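Local structure of BauA (Acinetobacter baumannii, 6HCP) at residues I72-A77 / T668-I673; G95-W100 / N218-E223; T178-D183 / Y698-S703. The protein probably carries ferric preacinetobactin across the outer membrane, as a siderophore receptor of the TonB-dependent family. All blocks are in the same frame, centred on the assembly; numbering follows the deposited sequence. Where two conformers were deposited one is given.

Interaction 1 of 3, residues I72-A77 / T668-I673. With EDO (1,2-ethanediol), chain K.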
loop_
_atom_site.group_PDB
_atom_site.type_symbol
_atom_site.label_atom_id
_atom_site.label_comp_id
_atom_site.label_asym_id
_atom_site.label_seq_id
_atom_site.Cartn_x
_atom_site.Cartn_y
_atom_site.Cartn_z
ATOM N N ILE A 72 -14.344 6.872 -20.733
ATOM C CA ILE A 72 -15.076 7.029 -19.518
ATOM C C ILE A 72 -15.089 5.700 -18.742
ATOM O O ILE A 72 -14.917 5.684 -17.509
ATOM C CB ILE A 72 -16.487 7.567 -19.805
ATOM C CG1 ILE A 72 -16.435 8.965 -20.437
ATOM C CG2 ILE A 72 -17.332 7.549 -18.556
ATOM C CD1 ILE A 72 -17.770 9.421 -20.964
ATOM N N GLU A 73 -15.401 4.595 -19.431
ATOM C CA GLU A 73 -15.470 3.304 -18.743
ATOM C C GLU A 73 -14.049 2.873 -18.335
ATOM O O GLU A 73 -13.871 2.260 -17.286
ATOM C CB GLU A 73 -16.157 2.237 -19.603
ATOM C CG GLU A 73 -17.665 2.423 -19.747
ATOM C CD GLU A 73 -18.559 2.162 -18.541
ATOM O OE1 GLU A 73 -19.691 2.727 -18.546
ATOM O OE2 GLU A 73 -18.164 1.372 -17.617
ATOM N N ASP A 74 -13.047 3.201 -19.155
ATOM C CA ASP A 74 -11.661 2.821 -18.847
ATOM C C ASP A 74 -11.162 3.500 -17.559
ATOM O O ASP A 74 -10.391 2.905 -16.801
ATOM C CB ASP A 74 -10.730 3.108 -20.015
ATOM C CG ASP A 74 -10.864 2.103 -21.156
ATOM O OD1 ASP A 74 -11.466 1.028 -20.931
ATOM O OD2 ASP A 74 -10.388 2.414 -22.257
ATOM N N LYS A 75 -11.610 4.732 -17.293
ATOM C CA LYS A 75 -11.244 5.437 -16.054
ATOM C C LYS A 75 -12.127 5.007 -14.875
ATOM O O LYS A 75 -11.860 5.380 -13.714
ATOM C CB LYS A 75 -11.358 6.957 -16.272
ATOM C CG LYS A 75 -10.477 7.520 -17.368
ATOM C CD LYS A 75 -8.976 7.305 -17.156
ATOM C CE LYS A 75 -8.461 8.127 -15.992
ATOM N NZ LYS A 75 -7.002 7.979 -15.771
ATOM N N GLN A 76 -13.234 4.311 -15.164
ATOM C CA GLN A 76 -14.310 4.086 -14.166
ATOM C C GLN A 76 -14.742 5.441 -13.568
ATOM O O GLN A 76 -14.980 5.574 -12.357
ATOM C CB GLN A 76 -13.872 3.089 -13.076
ATOM C CG GLN A 76 -13.296 1.780 -13.621
ATOM C CD GLN A 76 -13.208 0.686 -12.570
ATOM O OE1 GLN A 76 -14.173 0.368 -11.894
ATOM N NE2 GLN A 76 -12.000 0.215 -12.317
ATOM N N ALA A 77 -14.886 6.440 -14.438
ATOM C CA ALA A 77 -15.196 7.802 -14.037
ATOM C C ALA A 77 -16.590 7.861 -13.405
ATOM O O ALA A 77 -17.586 7.377 -13.970
ATOM C CB ALA A 77 -15.089 8.718 -15.236
ATOM N N THR A 668 -14.983 -7.554 -20.017
ATOM C CA THR A 668 -13.862 -6.701 -19.650
ATOM C C THR A 668 -13.817 -6.527 -18.123
ATOM O O THR A 668 -14.823 -6.234 -17.476
ATOM C CB THR A 668 -13.930 -5.332 -20.336
ATOM O OG1 THR A 668 -13.843 -5.511 -21.742
ATOM C CG2 THR A 668 -12.814 -4.404 -19.909
ATOM N N PHE A 669 -12.632 -6.788 -17.572
ATOM C CA PHE A 669 -12.302 -6.577 -16.167
ATOM C C PHE A 669 -11.431 -5.320 -16.048
ATOM O O PHE A 669 -10.520 -5.136 -16.843
ATOM C CB PHE A 669 -11.506 -7.758 -15.612
ATOM C CG PHE A 669 -12.198 -9.097 -15.719
ATOM C CD1 PHE A 669 -12.120 -9.842 -16.888
ATOM C CD2 PHE A 669 -12.966 -9.581 -14.681
ATOM C CE1 PHE A 669 -12.800 -11.046 -17.008
ATOM C CE2 PHE A 669 -13.621 -10.799 -14.791
ATOM C CZ PHE A 669 -13.553 -11.519 -15.961
ATOM N N ARG A 670 -11.725 -4.479 -15.052
ATOM C CA ARG A 670 -10.981 -3.245 -14.837
ATOM C C ARG A 670 -10.679 -3.101 -13.347
ATOM O O ARG A 670 -11.534 -3.342 -12.480
ATOM C CB ARG A 670 -11.764 -2.019 -15.321
ATOM C CG ARG A 670 -11.950 -1.939 -16.825
ATOM C CD ARG A 670 -12.853 -0.788 -17.256
ATOM N NE ARG A 670 -12.865 -0.624 -18.699
ATOM C CZ ARG A 670 -13.889 -0.937 -19.481
ATOM N NH1 ARG A 670 -14.908 -1.637 -19.010
ATOM N NH2 ARG A 670 -13.883 -0.538 -20.736
ATOM N N ALA A 671 -9.453 -2.660 -13.074
ATOM C CA ALA A 671 -8.991 -2.375 -11.745
ATOM C C ALA A 671 -8.214 -1.060 -11.809
ATOM O O ALA A 671 -7.350 -0.923 -12.657
ATOM C CB ALA A 671 -8.116 -3.494 -11.217
ATOM N N ASN A 672 -8.500 -0.155 -10.859
ATOM C CA ASN A 672 -7.843 1.155 -10.804
ATOM C C ASN A 672 -7.585 1.529 -9.343
ATOM O O ASN A 672 -8.412 1.263 -8.476
ATOM C CB ASN A 672 -8.683 2.270 -11.436
ATOM C CG ASN A 672 -8.835 2.114 -12.923
ATOM O OD1 ASN A 672 -9.672 1.319 -13.374
ATOM N ND2 ASN A 672 -7.850 2.630 -13.636
ATOM N N ILE A 673 -6.401 2.102 -9.100
ATOM C CA ILE A 673 -6.085 2.755 -7.857
ATOM C C ILE A 673 -5.751 4.208 -8.188
ATOM O O ILE A 673 -4.829 4.468 -8.935
ATOM C CB ILE A 673 -4.903 2.087 -7.112
ATOM C CG1 ILE A 673 -5.097 0.574 -6.962
ATOM C CG2 ILE A 673 -4.700 2.763 -5.761
ATOM C CD1 ILE A 673 -3.917 -0.131 -6.321
HETATM C C1 EDO K . -8.824 0.096 -16.284
HETATM O O1 EDO K . -9.439 0.524 -17.553
HETATM C C2 EDO K . -7.308 0.350 -16.391
HETATM O O2 EDO K . -7.036 1.766 -16.486
#

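Interaction 2 of 3, residues G95-W100 / N218-E223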
loop_
_atom_site.group_PDB
_atom_site.type_symbol
_atom_site.label_atom_id
_atom_site.label_comp_id
_atom_site.label_asym_id
_atom_site.label_seq_id
_atom_site.Cartn_x
_atom_site.Cartn_y
_atom_site.Cartn_z
ATOM N N GLY A 95 -9.886 18.371 -6.143
ATOM C CA GLY A 95 -9.748 16.905 -6.042
ATOM C C GLY A 95 -10.289 16.297 -4.752
ATOM O O GLY A 95 -10.004 15.139 -4.462
ATOM N N ALA A 96 -11.174 17.005 -4.041
ATOM C CA ALA A 96 -11.794 16.470 -2.839
ATOM C C ALA A 96 -12.771 15.355 -3.217
ATOM O O ALA A 96 -13.329 15.320 -4.331
ATOM C CB ALA A 96 -12.496 17.562 -2.061
ATOM N N SER A 97 -12.965 14.437 -2.269
ATOM C CA SER A 97 -13.962 13.394 -2.383
ATOM C C SER A 97 -15.251 13.814 -1.668
ATOM O O SER A 97 -15.221 14.232 -0.515
ATOM C CB SER A 97 -13.432 12.077 -1.798
ATOM O OG SER A 97 -14.489 11.134 -1.677
ATOM N N GLY A 98 -16.394 13.617 -2.330
ATOM C CA GLY A 98 -17.688 13.759 -1.695
ATOM C C GLY A 98 -18.002 15.196 -1.311
ATOM O O GLY A 98 -18.677 15.442 -0.323
ATOM N N GLY A 99 -17.611 16.143 -2.169
ATOM C CA GLY A 99 -18.066 17.513 -2.045
ATOM C C GLY A 99 -19.535 17.632 -2.422
ATOM O O GLY A 99 -20.140 16.694 -2.967
ATOM N N TRP A 100 -20.099 18.811 -2.160
ATOM C CA TRP A 100 -21.497 19.072 -2.499
ATOM C C TRP A 100 -21.679 19.371 -3.993
ATOM O O TRP A 100 -22.804 19.392 -4.491
ATOM C CB TRP A 100 -22.054 20.180 -1.606
ATOM C CG TRP A 100 -21.198 21.404 -1.536
ATOM C CD1 TRP A 100 -20.264 21.715 -0.594
ATOM C CD2 TRP A 100 -21.238 22.522 -2.440
ATOM N NE1 TRP A 100 -19.705 22.934 -0.861
ATOM C CE2 TRP A 100 -20.344 23.487 -1.936
ATOM C CE3 TRP A 100 -22.011 22.835 -3.564
ATOM C CZ2 TRP A 100 -20.099 24.685 -2.602
ATOM C CZ3 TRP A 100 -21.768 24.025 -4.223
ATOM C CH2 TRP A 100 -20.804 24.923 -3.762
ATOM N N ASN A 218 -13.245 8.498 5.481
ATOM C CA ASN A 218 -13.872 8.043 6.740
ATOM C C ASN A 218 -15.299 8.590 6.862
ATOM O O ASN A 218 -15.522 9.786 6.711
ATOM C CB ASN A 218 -13.104 8.482 7.983
ATOM C CG ASN A 218 -11.736 7.841 8.122
ATOM O OD1 ASN A 218 -11.434 6.842 7.477
ATOM N ND2 ASN A 218 -10.895 8.423 8.961
ATOM N N ASP A 219 -16.245 7.691 7.168
ATOM C CA ASP A 219 -17.633 8.036 7.492
ATOM C C ASP A 219 -18.319 8.768 6.325
ATOM O O ASP A 219 -19.327 9.441 6.524
ATOM C CB ASP A 219 -17.719 8.969 8.695
ATOM C CG ASP A 219 -17.336 8.304 10.006
ATOM O OD1 ASP A 219 -17.489 7.062 10.091
ATOM O OD2 ASP A 219 -16.773 9.017 10.876
ATOM N N GLN A 220 -17.822 8.564 5.109
ATOM C CA GLN A 220 -18.465 9.121 3.920
ATOM C C GLN A 220 -19.058 7.974 3.114
ATOM O O GLN A 220 -18.410 6.977 2.906
ATOM C CB GLN A 220 -17.440 9.886 3.089
ATOM C CG GLN A 220 -18.036 10.648 1.916
ATOM C CD GLN A 220 -16.970 11.468 1.227
ATOM O OE1 GLN A 220 -16.289 10.984 0.327
ATOM N NE2 GLN A 220 -16.774 12.702 1.695
ATOM N N SER A 221 -20.311 8.131 2.692
ATOM C CA SER A 221 -20.940 7.190 1.802
ATOM C C SER A 221 -21.560 7.948 0.626
ATOM O O SER A 221 -21.935 9.109 0.754
ATOM C CB SER A 221 -21.967 6.364 2.545
ATOM O OG SER A 221 -23.038 7.179 2.957
ATOM N N LYS A 222 -21.566 7.301 -0.536
ATOM C CA LYS A 222 -21.962 7.914 -1.797
ATOM C C LYS A 222 -23.014 7.047 -2.476
ATOM O O LYS A 222 -22.804 5.849 -2.639
ATOM C CB LYS A 222 -20.752 8.041 -2.718
ATOM C CG LYS A 222 -19.667 8.984 -2.230
ATOM C CD LYS A 222 -18.483 8.949 -3.142
ATOM C CE LYS A 222 -17.429 9.974 -2.818
ATOM N NZ LYS A 222 -16.203 9.733 -3.615
ATOM N N GLU A 223 -24.167 7.656 -2.775
ATOM C CA GLU A 223 -25.246 7.012 -3.496
ATOM C C GLU A 223 -25.508 7.788 -4.795
ATOM O O GLU A 223 -25.524 9.031 -4.815
ATOM C CB GLU A 223 -26.477 6.915 -2.601
ATOM C CG GLU A 223 -27.672 6.306 -3.313
ATOM C CD GLU A 223 -28.997 6.388 -2.573
ATOM O OE1 GLU A 223 -29.123 7.216 -1.629
ATOM O OE2 GLU A 223 -29.916 5.643 -2.966
HETATM O O HOH W 1 -16.547 12.524 -5.034
#

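Interaction 3 of 3, residues T178-D183 / Y698-S703. With C8E ((hydroxyethyloxy)tri(ethyloxy)octane), chain B; EDO (1,2-ethanediol), chain R.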
loop_
_atom_site.group_PDB
_atom_site.type_symbol
_atom_site.label_atom_id
_atom_site.label_comp_id
_atom_site.label_asym_id
_atom_site.label_seq_id
_atom_site.Cartn_x
_atom_site.Cartn_y
_atom_site.Cartn_z
ATOM N N THR A 178 -20.889 -4.431 -13.338
ATOM C CA THR A 178 -20.945 -4.298 -11.893
ATOM C C THR A 178 -19.705 -3.524 -11.432
ATOM O O THR A 178 -18.656 -3.589 -12.069
ATOM C CB THR A 178 -21.050 -5.645 -11.163
ATOM O OG1 THR A 178 -19.917 -6.417 -11.553
ATOM C CG2 THR A 178 -22.356 -6.358 -11.447
ATOM N N THR A 179 -19.876 -2.759 -10.354
ATOM C CA THR A 179 -18.840 -1.853 -9.877
ATOM C C THR A 179 -18.644 -2.040 -8.373
ATOM O O THR A 179 -19.594 -2.201 -7.596
ATOM C CB THR A 179 -19.122 -0.378 -10.239
ATOM O OG1 THR A 179 -20.270 0.133 -9.564
ATOM C CG2 THR A 179 -19.326 -0.172 -11.719
ATOM N N TYR A 180 -17.395 -1.790 -7.977
ATOM C CA TYR A 180 -16.980 -1.612 -6.612
ATOM C C TYR A 180 -16.075 -0.369 -6.540
ATOM O O TYR A 180 -15.245 -0.131 -7.420
ATOM C CB TYR A 180 -16.237 -2.865 -6.123
ATOM C CG TYR A 180 -15.360 -2.661 -4.923
ATOM C CD1 TYR A 180 -15.845 -2.779 -3.635
ATOM C CD2 TYR A 180 -14.032 -2.316 -5.080
ATOM C CE1 TYR A 180 -15.026 -2.570 -2.535
ATOM C CE2 TYR A 180 -13.203 -2.108 -3.996
ATOM C CZ TYR A 180 -13.693 -2.261 -2.717
ATOM O OH TYR A 180 -12.834 -2.016 -1.678
ATOM N N MET A 181 -16.225 0.368 -5.443
ATOM C CA MET A 181 -15.275 1.379 -5.065
ATOM C C MET A 181 -15.058 1.270 -3.559
ATOM O O MET A 181 -15.989 1.058 -2.799
ATOM C CB MET A 181 -15.769 2.789 -5.432
ATOM C CG MET A 181 -14.825 3.887 -4.974
ATOM S SD MET A 181 -15.239 5.530 -5.686
ATOM C CE MET A 181 -16.913 5.797 -5.122
ATOM N N SER A 182 -13.798 1.362 -3.134
ATOM C CA SER A 182 -13.479 1.261 -1.711
ATOM C C SER A 182 -14.150 2.403 -0.949
ATOM O O SER A 182 -14.390 3.478 -1.524
ATOM C CB SER A 182 -11.983 1.239 -1.507
ATOM O OG SER A 182 -11.361 2.428 -1.967
ATOM N N ASP A 183 -14.558 2.158 0.303
ATOM C CA ASP A 183 -14.351 0.915 1.045
ATOM C C ASP A 183 -15.438 -0.131 0.740
ATOM O O ASP A 183 -15.210 -1.330 0.955
ATOM C CB ASP A 183 -14.344 1.191 2.548
ATOM C CG ASP A 183 -13.056 1.798 3.065
ATOM O OD1 ASP A 183 -12.061 1.662 2.367
ATOM O OD2 ASP A 183 -13.078 2.365 4.177
ATOM N N TYR A 698 -9.688 2.621 -4.414
ATOM C CA TYR A 698 -9.670 1.397 -5.248
ATOM C C TYR A 698 -10.994 1.297 -6.013
ATOM O O TYR A 698 -12.052 1.533 -5.440
ATOM C CB TYR A 698 -9.469 0.146 -4.381
ATOM C CG TYR A 698 -8.245 0.118 -3.485
ATOM C CD1 TYR A 698 -8.222 0.780 -2.266
ATOM C CD2 TYR A 698 -7.132 -0.637 -3.812
ATOM C CE1 TYR A 698 -7.111 0.746 -1.433
ATOM C CE2 TYR A 698 -5.992 -0.637 -3.020
ATOM C CZ TYR A 698 -6.003 0.011 -1.800
ATOM O OH TYR A 698 -4.934 -0.062 -0.944
ATOM N N MET A 699 -10.931 0.956 -7.302
ATOM C CA MET A 699 -12.132 0.758 -8.124
ATOM C C MET A 699 -12.005 -0.537 -8.933
ATOM O O MET A 699 -10.972 -0.779 -9.571
ATOM C CB MET A 699 -12.347 1.925 -9.092
ATOM C CG MET A 699 -12.571 3.279 -8.389
ATOM S SD MET A 699 -13.023 4.538 -9.598
ATOM C CE MET A 699 -12.878 6.050 -8.635
ATOM N N LEU A 700 -13.065 -1.355 -8.893
ATOM C CA LEU A 700 -13.159 -2.560 -9.730
ATOM C C LEU A 700 -14.442 -2.514 -10.558
ATOM O O LEU A 700 -15.476 -2.119 -10.046
ATOM C CB LEU A 700 -13.173 -3.800 -8.836
ATOM C CG LEU A 700 -11.960 -3.969 -7.917
ATOM C CD1 LEU A 700 -12.208 -5.074 -6.895
ATOM C CD2 LEU A 700 -10.700 -4.243 -8.718
ATOM N N SER A 701 -14.367 -3.015 -11.795
ATOM C CA SER A 701 -15.568 -3.243 -12.552
ATOM C C SER A 701 -15.416 -4.476 -13.441
ATOM O O SER A 701 -14.321 -4.799 -13.898
ATOM C CB SER A 701 -15.990 -2.027 -13.355
ATOM O OG SER A 701 -15.112 -1.755 -14.424
ATOM N N VAL A 702 -16.571 -5.075 -13.756
ATOM C CA VAL A 702 -16.680 -6.190 -14.683
ATOM C C VAL A 702 -17.880 -5.936 -15.596
ATOM O O VAL A 702 -18.965 -5.662 -15.099
ATOM C CB VAL A 702 -16.851 -7.520 -13.926
ATOM C CG1 VAL A 702 -17.043 -8.686 -14.883
ATOM C CG2 VAL A 702 -15.686 -7.776 -12.985
ATOM N N SER A 703 -17.666 -6.017 -16.914
ATOM C CA SER A 703 -18.737 -5.873 -17.867
ATOM C C SER A 703 -18.902 -7.165 -18.683
ATOM O O SER A 703 -17.932 -7.847 -19.003
ATOM C CB SER A 703 -18.505 -4.695 -18.765
ATOM O OG SER A 703 -17.517 -4.996 -19.734
HETATM C C2 C8E B . 1.033 -0.704 -4.856
HETATM C C3 C8E B . 1.487 -0.879 -3.406
HETATM C C4 C8E B . 1.608 0.465 -2.675
HETATM C C5 C8E B . 1.953 0.308 -1.187
HETATM C C6 C8E B . 0.828 -0.244 -0.306
HETATM C C7 C8E B . -0.464 0.540 -0.490
HETATM C C8 C8E B . -1.380 -0.136 -1.512
HETATM O O9 C8E B . -1.293 -1.550 -1.328
HETATM C C10 C8E B . -2.193 -2.270 -2.162
HETATM C C11 C8E B . -1.481 -3.506 -2.689
HETATM O O12 C8E B . -1.650 -3.583 -4.107
HETATM C C13 C8E B . -0.863 -4.620 -4.704
HETATM C C14 C8E B . -1.660 -5.385 -5.763
HETATM O O15 C8E B . -2.683 -4.553 -6.324
HETATM C C16 C8E B . -4.010 -4.844 -5.868
HETATM C C17 C8E B . -5.043 -4.452 -6.926
HETATM O O18 C8E B . -6.339 -4.357 -6.325
HETATM C C19 C8E B . -7.325 -3.870 -7.230
HETATM C C20 C8E B . -8.094 -2.703 -6.613
HETATM C C1 EDO R . -17.095 -5.822 -9.639
HETATM O O1 EDO R . -18.213 -5.767 -8.736
HETATM C C2 EDO R . -15.857 -6.368 -8.943
HETATM O O2 EDO R . -16.223 -7.370 -7.999
#

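Interaction 1 of 3, residues I72-A77 / T668-I673
The guanidinium of Arg670 slides beneath the end of the plug helix, one face under CB of Glu73 and the other against CG2 of Thr668, its own strand neighbour two residues back. Held flat between these two aliphatic groups, it turns its NE edge to Asp74 and grips a single carboxylate oxygen side-on. OD1 of Asp74 takes a bond from Arg670 NH2 at 2.9 Å, met nearly head-on along the C-O bond, and a more bent one from Arg670 NE at 3.1 Å on its anti lone pair. Both bonds lie in the guanidinium plane, although the carboxylate is twisted about 47° from it. The other oxygen, OD2, belongs to Lys70 and Gln42, so the acid is shared between barrel and plug, a setting that would be expected to keep it ionised. Arginine suits the strand because its chain, straight from CG to NE, spans the distance to the helix.

Further along, Gln76 NE2 donates to Asn672 OD1 at 2.8 Å, with the two amides turned 66° apart. Just after the helix, Gln76 takes a positive phi (53°) in a Schellman motif, and its CB is directed toward the strand, consistent with the amide reaching Asn672. An ethanediol, probably from the crystallisation liquor, links the two segments, its O1 donating to Asp74 O at 2.7 Å and its O2 accepting from Asn672 ND2 at 3.1 Å.

The contact thus seats the plug against the inner wall of the TonB-dependent receptor barrel. Helix 69-75, backed by helix 81-84 through Ile72, rests over strand 665-674, which is hydrogen-bonded to strand 645-662 along one edge and to strand 697-705 along the other.

Interaction 2 of 3, residues G95-W100 / N218-E223
Ser97 OG is engaged from two directions, giving its proton to Gln220 OE1 at 2.7 Å and accepting from Lys222 NZ at 2.9 Å. The hydroxyl lies in the carbonyl plane of the glutamine amide and meets the oxygen at a C=O...donor angle of 153°. The same amide then returns to the backbone of that serine, NE2 donating to Ser97 O at 3.1 Å; this second bond is less favourable, since the nitrogen stands well above the peptide carbonyl plane. Gln220 NE2 also has a partner in Gly253 O, so both ends of the amide are fixed and its rotation is set.

With OG placed anti to the backbone N of Ser97 (chi1 169°), the hydroxyl sits between the two incoming chains. Both are extended beyond CG, and they reach in from Gln220, just before strand 221-234, and from Lys222 in it. A water also binds the ammonium group, accepting from Lys222 NZ at 3.1 Å and from Gly98 N at 2.9 Å.

Around this polar centre Gly98 makes ordinary van der Waals contacts. CA of Gly98 lies 3.7 Å from Gln220 NE2, and its N lies 3.8 Å from Lys222 CE. Glycine suits the place: it accepts the positive phi of 68°, and with no side chain it lets the Gln220 amide lie against its CA.

A plug loop is therefore fastened to the barrel wall by neutral groups and one ammonium, with no carboxylate in the contact. Its hold rests on directed hydrogen bonds, and the lysine charge is probably stabilised by the serine hydroxyl and the water.

Interaction 3 of 3, residues T178-D183 / Y698-S703
The Tyr698 ring meets Ser182 at its edge, with OG in the ring plane and 3.6 Å from CD1, while detergent carbon C20 approaches ring atom CD2 of the same tyrosine. Over one face of the Tyr180 ring, toward the rim, lies the backbone N of Ser182. Leu700 comes to this ring obliquely: its CD1 is 3.8 Å from Tyr180 CD2, the two side chains lying alongside and pointing the same way. Ser182 OG, tucked back over its own backbone (chi1 62°), accepts from Tyr698 N at 3.0 Å and so does the work of a main-chain carbonyl where strand 173-181 ends.

These strands run antiparallel, 172° apart, and their pairing closes the barrel, joining its first strand to its last; the latter forms part of the predicted TonB C-terminal box. Thr178 with Val702 and Tyr180 with Leu700 are hydrogen-bonded pairs, tied by reciprocal bonds such as Tyr180 N to Leu700 O at 2.8 Å.

The face bearing Tyr180 and Leu700 suits a membrane-facing wall: detergent C20 lies 3.7 Å from Leu700 CD2, and Leu652 of a second subunit packs on Tyr180. On the other face, within the barrel, Met181 and Met699 lie side by side, SD of Met181 3.8 Å from CE of Met699. Both flexible thioether chains pack on Lys78 of the plug, while the small Ser701 lets the Gln76 side chain come close to the strand.

Overall arrangement
From the N terminus the chain first builds the plug, which supplies 72-77 and 95-100, and then enters the barrel with strand 173-181, whose end carries 178-183. Interaction 2 closes the shortest loop, when 218-223 returns to 95-100; it lies wholly within the much longer loop that interaction 1 closes at 668-673. Interaction 3, made last by 698-703, crosses both. Interactions 1 and 2 tie the plug to the barrel at places whose centres are about 19 Å apart, whereas interaction 3 seals the barrel itself. Interactions 1 and 3 lie on neighbouring strands, 665-674 and 697-705, joined by probable backbone hydrogen bonds, and Lys222 packs on Met181 to link interaction 2 with interaction 3.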